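PDB 4P56: putative extracellular solute-binding protein from Bordetella bronchiseptica, which probably serves as the periplasmic receptor of a TRAP transport system, binding mandelate for delivery to its membrane partners. Local coordinates for residues Leu214-Glu228 against Ala281-Ala295. Numbering follows the deposited sequence.
Sequences LVSFKLDSIIRHATE and ARKVLEGGEIELVKA
R282 presents the edge of its guanidinium end-on to the carboxylate of E228: NH2 reaches OE1 at 3.0 Å and NH1 reaches OE2 at 2.9 Å, both on syn sides though displaced from the carboxylate plane. E228 belongs to a parallel strand pair at the border of the mixed sheet, 225-228 with outermost strand 291-294, axes 4.7 Å apart at closest approach and directions 17° apart; T153 and A151 bond the other side of 225-228. On another edge R282 NE bonds E286 OE2, a network that holds the guanidinium, sent from helix 263-285, against rotation. R224, just before its strand, works side-on: bent at chi2 and chi3, it brings NE and NH2 each to 2.9 Å from the backbone O of E289, only the NH2 bond lying in the carbonyl plane, on a lone pair. At the H225 ring edge lie E291 OE1 and a water, 3.0 Å from H225 ND1, that donates to E291 O. L214 CD2, from helix 211-216, meets I290 CD1 tip to tip at 3.6 Å and touches V284 CG1 and L285 CD2 of helix 263-285; just beyond, F217 touches the bound (R)-mandelate. The E228-K294 pairing is closed by A295 N, which donates to E228 O at 2.9 Å (168°).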
ATOM      1  N   LEU A 214       6.917 -11.149  -3.376  1.00 10.64           N
ATOM      2  CA  LEU A 214       7.386 -12.341  -4.081  1.00 14.51           C
ATOM      3  C   LEU A 214       7.725 -13.444  -3.081  1.00 18.27           C
ATOM      4  O   LEU A 214       7.472 -14.632  -3.315  1.00 14.48           O
ATOM      5  CB  LEU A 214       8.627 -11.991  -4.917  1.00 18.87           C
ATOM      6  CG  LEU A 214       9.313 -13.143  -5.637  1.00 21.10           C
ATOM      7  CD1 LEU A 214       8.499 -13.550  -6.845  1.00 24.22           C
ATOM      8  CD2 LEU A 214      10.739 -12.763  -6.053  1.00 18.49           C
ATOM      9  N   VAL A 215       8.332 -13.044  -1.967  1.00 16.07           N
ATOM     10  CA  VAL A 215       8.830 -14.011  -1.006  1.00 16.58           C
ATOM     11  C   VAL A 215       7.791 -14.285   0.074  1.00 16.86           C
ATOM     12  O   VAL A 215       7.568 -15.448   0.440  1.00 17.79           O
ATOM     13  CB  VAL A 215      10.150 -13.535  -0.366  1.00 18.61           C
ATOM     14  CG1 VAL A 215      10.646 -14.523   0.668  1.00 17.53           C
ATOM     15  CG2 VAL A 215      11.182 -13.349  -1.423  1.00 21.24           C
ATOM     16  N   SER A 216       7.143 -13.240   0.588  1.00 13.58           N
ATOM     17  CA  SER A 216       6.276 -13.457   1.751  1.00 14.96           C
ATOM     18  C   SER A 216       5.021 -14.224   1.347  1.00 16.28           C
ATOM     19  O   SER A 216       4.467 -14.951   2.140  1.00 16.45           O
ATOM     20  CB  SER A 216       5.937 -12.135   2.460  1.00 16.74           C
ATOM     21  OG  SER A 216       5.290 -11.254   1.581  1.00 13.51           O
ATOM     22  N   PHE A 217       4.593 -14.080   0.098  1.00 14.04           N
ATOM     23  CA  PHE A 217       3.434 -14.818  -0.397  1.00 14.80           C
ATOM     24  C   PHE A 217       3.833 -16.152  -1.073  1.00 19.49           C
ATOM     25  O   PHE A 217       2.994 -16.862  -1.637  1.00 18.53           O
ATOM     26  CB  PHE A 217       2.610 -13.918  -1.308  1.00 14.78           C
ATOM     27  CG  PHE A 217       1.854 -12.844  -0.560  1.00 17.40           C
ATOM     28  CD1 PHE A 217       0.591 -13.098  -0.041  1.00 21.58           C
ATOM     29  CD2 PHE A 217       2.411 -11.605  -0.352  1.00 16.15           C
ATOM     30  CE1 PHE A 217      -0.107 -12.110   0.650  1.00 20.73           C
ATOM     31  CE2 PHE A 217       1.723 -10.612   0.355  1.00 16.17           C
ATOM     32  CZ  PHE A 217       0.468 -10.870   0.851  1.00 13.65           C
ATOM     33  N   LYS A 218       5.120 -16.479  -0.983  1.00 16.56           N
ATOM     34  CA  LYS A 218       5.657 -17.763  -1.423  1.00 18.67           C
ATOM     35  C   LYS A 218       5.461 -17.986  -2.907  1.00 16.28           C
ATOM     36  O   LYS A 218       5.091 -19.082  -3.341  1.00 16.35           O
ATOM     37  CB  LYS A 218       5.026 -18.919  -0.635  1.00 24.87           C
ATOM     38  CG  LYS A 218       5.314 -18.877   0.858  1.00 30.28           C
ATOM     39  CD  LYS A 218       4.449 -19.888   1.600  1.00 44.68           C
ATOM     40  CE  LYS A 218       4.011 -19.383   2.973  1.00 47.77           C
ATOM     41  NZ  LYS A 218       5.060 -19.552   4.024  1.00 52.91           N
ATOM     42  N   LEU A 219       5.722 -16.951  -3.694  1.00 17.69           N
ATOM     43  CA  LEU A 219       5.520 -17.014  -5.133  1.00 15.55           C
ATOM     44  C   LEU A 219       6.798 -17.305  -5.917  1.00 14.74           C
ATOM     45  O   LEU A 219       6.758 -17.429  -7.138  1.00 23.72           O
ATOM     46  CB  LEU A 219       4.956 -15.679  -5.624  1.00 17.62           C
ATOM     47  CG  LEU A 219       3.701 -15.166  -4.917  1.00 18.91           C
ATOM     48  CD1 LEU A 219       3.250 -13.837  -5.500  1.00 19.46           C
ATOM     49  CD2 LEU A 219       2.598 -16.170  -5.029  1.00 21.32           C
ATOM     50  N   ASP A 220       7.933 -17.440  -5.239  1.00 21.05           N
ATOM     51  CA  ASP A 220       9.199 -17.459  -5.962  1.00 19.78           C
ATOM     52  C   ASP A 220       9.558 -18.815  -6.576  1.00 29.41           C
ATOM     53  O   ASP A 220      10.609 -18.952  -7.201  1.00 33.83           O
ATOM     54  CB  ASP A 220      10.344 -16.936  -5.088  1.00 32.48           C
ATOM     55  CG  ASP A 220      10.401 -17.583  -3.725  1.00 40.31           C
ATOM     56  OD1 ASP A 220       9.337 -17.806  -3.090  1.00 34.12           O
ATOM     57  OD2 ASP A 220      11.533 -17.851  -3.281  1.00 49.04           O
ATOM     58  N   SER A 221       8.692 -19.807  -6.408  1.00 20.95           N
ATOM     59  CA  SER A 221       8.861 -21.074  -7.112  1.00 27.11           C
ATOM     60  C   SER A 221       7.913 -21.182  -8.299  1.00 20.12           C
ATOM     61  O   SER A 221       7.926 -22.176  -9.015  1.00 25.88           O
ATOM     62  CB  SER A 221       8.676 -22.255  -6.168  1.00 38.36           C
ATOM     63  OG  SER A 221       9.795 -22.377  -5.305  1.00 48.85           O
ATOM     64  N   ILE A 222       7.108 -20.144  -8.504  1.00 17.66           N
ATOM     65  CA  ILE A 222       6.182 -20.051  -9.632  1.00 17.06           C
ATOM     66  C   ILE A 222       6.598 -18.937 -10.605  1.00 22.15           C
ATOM     67  O   ILE A 222       6.654 -19.124 -11.822  1.00 20.36           O
ATOM     68  CB  ILE A 222       4.775 -19.691  -9.140  1.00 22.95           C
ATOM     69  CG1 ILE A 222       4.194 -20.813  -8.264  1.00 28.85           C
ATOM     70  CG2 ILE A 222       3.874 -19.408 -10.317  1.00 19.81           C
ATOM     71  CD1 ILE A 222       2.952 -20.370  -7.486  1.00 30.06           C
ATOM     72  N   ILE A 223       6.828 -17.760 -10.049  1.00 15.72           N
ATOM     73  CA  ILE A 223       7.221 -16.592 -10.828  1.00 19.00           C
ATOM     74  C   ILE A 223       8.636 -16.797 -11.392  1.00 18.50           C
ATOM     75  O   ILE A 223       9.562 -17.089 -10.645  1.00 20.44           O
ATOM     76  CB  ILE A 223       7.199 -15.323  -9.956  1.00 13.21           C
ATOM     77  CG1 ILE A 223       5.774 -14.993  -9.491  1.00 14.51           C
ATOM     78  CG2 ILE A 223       7.809 -14.125 -10.682  1.00 14.81           C
ATOM     79  CD1 ILE A 223       4.778 -14.677 -10.604  1.00 16.41           C
ATOM     80  N   ARG A 224       8.791 -16.651 -12.706  1.00 15.60           N
ATOM     81  CA  ARG A 224      10.106 -16.740 -13.343  1.00 16.76           C
ATOM     82  C   ARG A 224      10.570 -15.447 -14.030  1.00 16.31           C
ATOM     83  O   ARG A 224      11.641 -15.422 -14.632  1.00 17.37           O
ATOM     84  CB  ARG A 224      10.136 -17.862 -14.396  1.00 18.06           C
ATOM     85  CG  ARG A 224       9.654 -19.209 -13.897  1.00 31.89           C
ATOM     86  CD  ARG A 224      10.511 -19.747 -12.761  1.00 36.19           C
ATOM     87  NE  ARG A 224      11.931 -19.757 -13.096  1.00 43.92           N
ATOM     88  CZ  ARG A 224      12.610 -20.796 -13.592  1.00 46.41           C
ATOM     89  NH1 ARG A 224      12.023 -21.971 -13.829  1.00 39.21           N
ATOM     90  NH2 ARG A 224      13.906 -20.657 -13.845  1.00 49.03           N
ATOM     91  N   HIS A 225       9.762 -14.393 -13.958  1.00 17.05           N
ATOM     92  CA  HIS A 225      10.048 -13.169 -14.702  1.00 16.26           C
ATOM     93  C   HIS A 225       9.642 -11.964 -13.884  1.00 18.30           C
ATOM     94  O   HIS A 225       8.619 -11.983 -13.198  1.00 14.62           O
ATOM     95  CB  HIS A 225       9.284 -13.168 -16.022  1.00 15.81           C
ATOM     96  CG  HIS A 225       9.617 -14.330 -16.914  1.00 16.68           C
ATOM     97  ND1 HIS A 225      10.645 -14.304 -17.832  1.00 17.25           N
ATOM     98  CD2 HIS A 225       9.041 -15.551 -17.032  1.00 21.55           C
ATOM     99  CE1 HIS A 225      10.697 -15.462 -18.467  1.00 18.40           C
ATOM    100  NE2 HIS A 225       9.745 -16.242 -17.991  1.00 18.86           N
ATOM    101  N   ALA A 226      10.465 -10.929 -13.921  1.00 13.50           N
ATOM    102  CA  ALA A 226      10.146  -9.683 -13.229  1.00 16.86           C
ATOM    103  C   ALA A 226      10.702  -8.509 -14.017  1.00 14.35           C
ATOM    104  O   ALA A 226      11.864  -8.550 -14.454  1.00 16.37           O
ATOM    105  CB  ALA A 226      10.754  -9.678 -11.813  1.00 12.52           C
ATOM    106  N   THR A 227       9.905  -7.451 -14.141  1.00 14.87           N
ATOM    107  CA  THR A 227      10.365  -6.203 -14.756  1.00 13.79           C
ATOM    108  C   THR A 227      10.200  -5.077 -13.774  1.00 14.12           C
ATOM    109  O   THR A 227       9.116  -4.835 -13.268  1.00 15.28           O
ATOM    110  CB  THR A 227       9.608  -5.889 -16.052  1.00 15.62           C
ATOM    111  OG1 THR A 227       9.855  -6.960 -16.979  1.00 16.04           O
ATOM    112  CG2 THR A 227      10.099  -4.552 -16.656  1.00 14.61           C
ATOM    113  N   GLU A 228      11.308  -4.423 -13.473  1.00 16.26           N
ATOM    114  CA  GLU A 228      11.321  -3.330 -12.525  1.00 13.15           C
ATOM    115  C   GLU A 228      11.347  -2.034 -13.292  1.00 15.65           C
ATOM    116  O   GLU A 228      11.836  -1.977 -14.413  1.00 14.68           O
ATOM    117  CB  GLU A 228      12.551  -3.407 -11.635  1.00 18.51           C
ATOM    118  CG  GLU A 228      12.620  -4.640 -10.761  1.00 18.56           C
ATOM    119  CD  GLU A 228      13.815  -4.565  -9.857  1.00 18.19           C
ATOM    120  OE1 GLU A 228      14.879  -5.059 -10.260  1.00 17.43           O
ATOM    121  OE2 GLU A 228      13.712  -3.947  -8.766  1.00 17.71           O
ATOM    122  N   ALA A 281      14.483  -9.264  -0.126  1.00 14.89           N
ATOM    123  CA  ALA A 281      13.936 -10.048  -1.239  1.00 15.05           C
ATOM    124  C   ALA A 281      14.797 -10.005  -2.489  1.00 15.73           C
ATOM    125  O   ALA A 281      14.619 -10.819  -3.386  1.00 16.30           O
ATOM    126  CB  ALA A 281      12.538  -9.565  -1.580  1.00 14.79           C
ATOM    127  N   ARG A 282      15.701  -9.038  -2.570  1.00 17.43           N
ATOM    128  CA  ARG A 282      16.580  -8.952  -3.709  1.00 16.89           C
ATOM    129  C   ARG A 282      17.491 -10.178  -3.821  1.00 18.29           C
ATOM    130  O   ARG A 282      17.914 -10.518  -4.908  1.00 19.14           O
ATOM    131  CB  ARG A 282      17.399  -7.672  -3.673  1.00 19.10           C
ATOM    132  CG  ARG A 282      16.540  -6.418  -3.798  1.00 21.15           C
ATOM    133  CD  ARG A 282      17.297  -5.298  -4.502  1.00 31.03           C
ATOM    134  NE  ARG A 282      17.509  -5.575  -5.926  1.00 26.48           N
ATOM    135  CZ  ARG A 282      16.590  -5.391  -6.878  1.00 19.21           C
ATOM    136  NH1 ARG A 282      15.380  -4.963  -6.569  1.00 20.07           N
ATOM    137  NH2 ARG A 282      16.883  -5.658  -8.150  1.00 19.67           N
ATOM    138  N   LYS A 283      17.777 -10.869  -2.731  1.00 18.79           N
ATOM    139  CA  LYS A 283      18.612 -12.065  -2.887  1.00 20.42           C
ATOM    140  C   LYS A 283      17.888 -13.044  -3.811  1.00 22.11           C
ATOM    141  O   LYS A 283      18.515 -13.737  -4.610  1.00 21.71           O
ATOM    142  CB  LYS A 283      18.931 -12.737  -1.559  1.00 21.35           C
ATOM    143  CG  LYS A 283      19.880 -13.938  -1.720  1.00 26.11           C
ATOM    144  CD  LYS A 283      21.133 -13.581  -2.541  1.00 43.19           C
ATOM    145  CE  LYS A 283      22.282 -14.602  -2.365  1.00 49.54           C
ATOM    146  NZ  LYS A 283      21.983 -15.955  -2.925  1.00 52.91           N
ATOM    147  N   VAL A 284      16.563 -13.104  -3.708  1.00 19.41           N
ATOM    148  CA  VAL A 284      15.796 -13.948  -4.608  1.00 19.73           C
ATOM    149  C   VAL A 284      15.668 -13.317  -5.999  1.00 22.88           C
ATOM    150  O   VAL A 284      15.853 -14.001  -7.006  1.00 20.55           O
ATOM    151  CB  VAL A 284      14.369 -14.221  -4.066  1.00 31.15           C
ATOM    152  CG1 VAL A 284      13.535 -14.976  -5.100  1.00 32.22           C
ATOM    153  CG2 VAL A 284      14.441 -15.007  -2.784  1.00 30.59           C
ATOM    154  N   LEU A 285      15.327 -12.028  -6.064  1.00 18.40           N
ATOM    155  CA  LEU A 285      15.211 -11.351  -7.360  1.00 24.91           C
ATOM    156  C   LEU A 285      16.470 -11.472  -8.197  1.00 19.93           C
ATOM    157  O   LEU A 285      16.388 -11.660  -9.415  1.00 20.79           O
ATOM    158  CB  LEU A 285      14.926  -9.851  -7.199  1.00 24.03           C
ATOM    159  CG  LEU A 285      13.520  -9.394  -6.874  1.00 29.71           C
ATOM    160  CD1 LEU A 285      13.462  -7.848  -6.805  1.00 25.01           C
ATOM    161  CD2 LEU A 285      12.543  -9.921  -7.893  1.00 30.25           C
ATOM    162  N   GLU A 286      17.632 -11.327  -7.561  1.00 22.28           N
ATOM    163  CA  GLU A 286      18.894 -11.265  -8.307  1.00 23.29           C
ATOM    164  C   GLU A 286      19.551 -12.638  -8.462  1.00 24.66           C
ATOM    165  O   GLU A 286      20.643 -12.751  -9.019  1.00 25.82           O
ATOM    166  CB  GLU A 286      19.885 -10.310  -7.620  1.00 24.27           C
ATOM    167  CG  GLU A 286      19.396  -8.855  -7.539  1.00 23.36           C
ATOM    168  CD  GLU A 286      20.367  -7.951  -6.780  1.00 32.65           C
ATOM    169  OE1 GLU A 286      21.339  -8.468  -6.176  1.00 31.28           O
ATOM    170  OE2 GLU A 286      20.155  -6.719  -6.795  1.00 39.17           O
ATOM    171  N   GLY A 287      18.883 -13.673  -7.968  1.00 33.32           N
ATOM    172  CA  GLY A 287      19.515 -14.959  -7.758  1.00 31.74           C
ATOM    173  C   GLY A 287      19.698 -15.867  -8.965  1.00 34.15           C
ATOM    174  O   GLY A 287      20.406 -16.874  -8.869  1.00 36.49           O
ATOM    175  N   GLY A 288      19.053 -15.547 -10.082  1.00 32.42           N
ATOM    176  CA  GLY A 288      19.304 -16.265 -11.319  1.00 33.37           C
ATOM    177  C   GLY A 288      18.159 -17.137 -11.809  1.00 39.50           C
ATOM    178  O   GLY A 288      18.122 -17.495 -12.986  1.00 32.95           O
ATOM    179  N   GLU A 289      17.229 -17.491 -10.931  1.00 26.57           N
ATOM    180  CA  GLU A 289      16.127 -18.341 -11.359  1.00 35.45           C
ATOM    181  C   GLU A 289      15.003 -17.493 -11.964  1.00 37.51           C
ATOM    182  O   GLU A 289      14.216 -17.956 -12.781  1.00 40.92           O
ATOM    183  CB  GLU A 289      15.661 -19.225 -10.201  1.00 29.38           C
ATOM    184  CG  GLU A 289      16.875 -19.790  -9.408  1.00 44.00           C
ATOM    185  CD  GLU A 289      16.705 -21.216  -8.908  1.00 53.26           C
ATOM    186  OE1 GLU A 289      15.711 -21.879  -9.270  1.00 57.84           O
ATOM    187  OE2 GLU A 289      17.590 -21.682  -8.152  1.00 60.63           O
ATOM    188  N   ILE A 290      14.963 -16.231 -11.578  1.00 23.70           N
ATOM    189  CA  ILE A 290      14.062 -15.275 -12.185  1.00 22.23           C
ATOM    190  C   ILE A 290      14.812 -14.528 -13.257  1.00 22.22           C
ATOM    191  O   ILE A 290      15.952 -14.137 -13.034  1.00 22.59           O
ATOM    192  CB  ILE A 290      13.594 -14.267 -11.141  1.00 20.80           C
ATOM    193  CG1 ILE A 290      12.690 -14.967 -10.133  1.00 21.05           C
ATOM    194  CG2 ILE A 290      12.839 -13.118 -11.789  1.00 19.39           C
ATOM    195  CD1 ILE A 290      12.391 -14.106  -8.904  1.00 20.19           C
ATOM    196  N   GLU A 291      14.191 -14.347 -14.421  1.00 25.30           N
ATOM    197  CA  GLU A 291      14.766 -13.471 -15.442  1.00 22.27           C
ATOM    198  C   GLU A 291      14.399 -12.037 -15.119  1.00 20.68           C
ATOM    199  O   GLU A 291      13.253 -11.603 -15.266  1.00 19.68           O
ATOM    200  CB  GLU A 291      14.293 -13.817 -16.849  1.00 27.62           C
ATOM    201  CG  GLU A 291      14.953 -12.936 -17.909  1.00 23.86           C
ATOM    202  CD  GLU A 291      14.431 -13.162 -19.318  1.00 38.61           C
ATOM    203  OE1 GLU A 291      13.545 -14.027 -19.511  1.00 28.04           O
ATOM    204  OE2 GLU A 291      14.932 -12.479 -20.243  1.00 44.94           O
ATOM    205  N   LEU A 292      15.397 -11.278 -14.692  1.00 20.71           N
ATOM    206  CA  LEU A 292      15.160  -9.958 -14.146  1.00 19.54           C
ATOM    207  C   LEU A 292      15.404  -8.873 -15.200  1.00 20.89           C
ATOM    208  O   LEU A 292      16.495  -8.768 -15.756  1.00 21.18           O
ATOM    209  CB  LEU A 292      16.097  -9.759 -12.966  1.00 19.85           C
ATOM    210  CG  LEU A 292      15.945  -8.436 -12.220  1.00 19.06           C
ATOM    211  CD1 LEU A 292      14.533  -8.268 -11.654  1.00 19.53           C
ATOM    212  CD2 LEU A 292      16.985  -8.338 -11.088  1.00 19.94           C
ATOM    213  N   VAL A 293      14.391  -8.058 -15.464  1.00 18.81           N
ATOM    214  CA  VAL A 293      14.487  -7.019 -16.486  1.00 19.30           C
ATOM    215  C   VAL A 293      14.429  -5.649 -15.832  1.00 18.70           C
ATOM    216  O   VAL A 293      13.674  -5.444 -14.874  1.00 17.45           O
ATOM    217  CB  VAL A 293      13.335  -7.168 -17.513  1.00 19.15           C
ATOM    218  CG1 VAL A 293      13.355  -6.047 -18.545  1.00 20.45           C
ATOM    219  CG2 VAL A 293      13.425  -8.505 -18.194  1.00 20.28           C
ATOM    220  N   LYS A 294      15.255  -4.724 -16.317  1.00 19.78           N
ATOM    221  CA  LYS A 294      15.083  -3.309 -16.000  1.00 19.57           C
ATOM    222  C   LYS A 294      14.381  -2.681 -17.191  1.00 21.46           C
ATOM    223  O   LYS A 294      14.889  -2.721 -18.305  1.00 21.33           O
ATOM    224  CB  LYS A 294      16.413  -2.609 -15.752  1.00 25.13           C
ATOM    225  CG  LYS A 294      16.269  -1.115 -15.425  1.00 29.42           C
ATOM    226  CD  LYS A 294      17.586  -0.542 -14.885  1.00 35.20           C
ATOM    227  CE  LYS A 294      17.501   0.941 -14.525  1.00 43.71           C
ATOM    228  NZ  LYS A 294      17.620   1.854 -15.704  1.00 45.69           N
ATOM    229  N   ALA A 295      13.214  -2.094 -16.957  1.00 20.98           N
ATOM    230  CA  ALA A 295      12.446  -1.492 -18.039  1.00 18.89           C
ATOM    231  C   ALA A 295      13.343  -0.563 -18.831  1.00 20.88           C
ATOM    232  O   ALA A 295      13.979   0.308 -18.256  1.00 21.45           O
ATOM    233  CB  ALA A 295      11.256  -0.708 -17.474  1.00 17.55           C
TER
HETATM  234  O   HOH W   1      13.516 -17.424 -16.075  1.00 33.44           O
HETATM  235  O   HOH W   2      11.735 -11.563 -17.698  1.00 13.91           O
HETATM  236  O   HOH W   3      15.577  -5.008 -12.692  1.00 18.52           O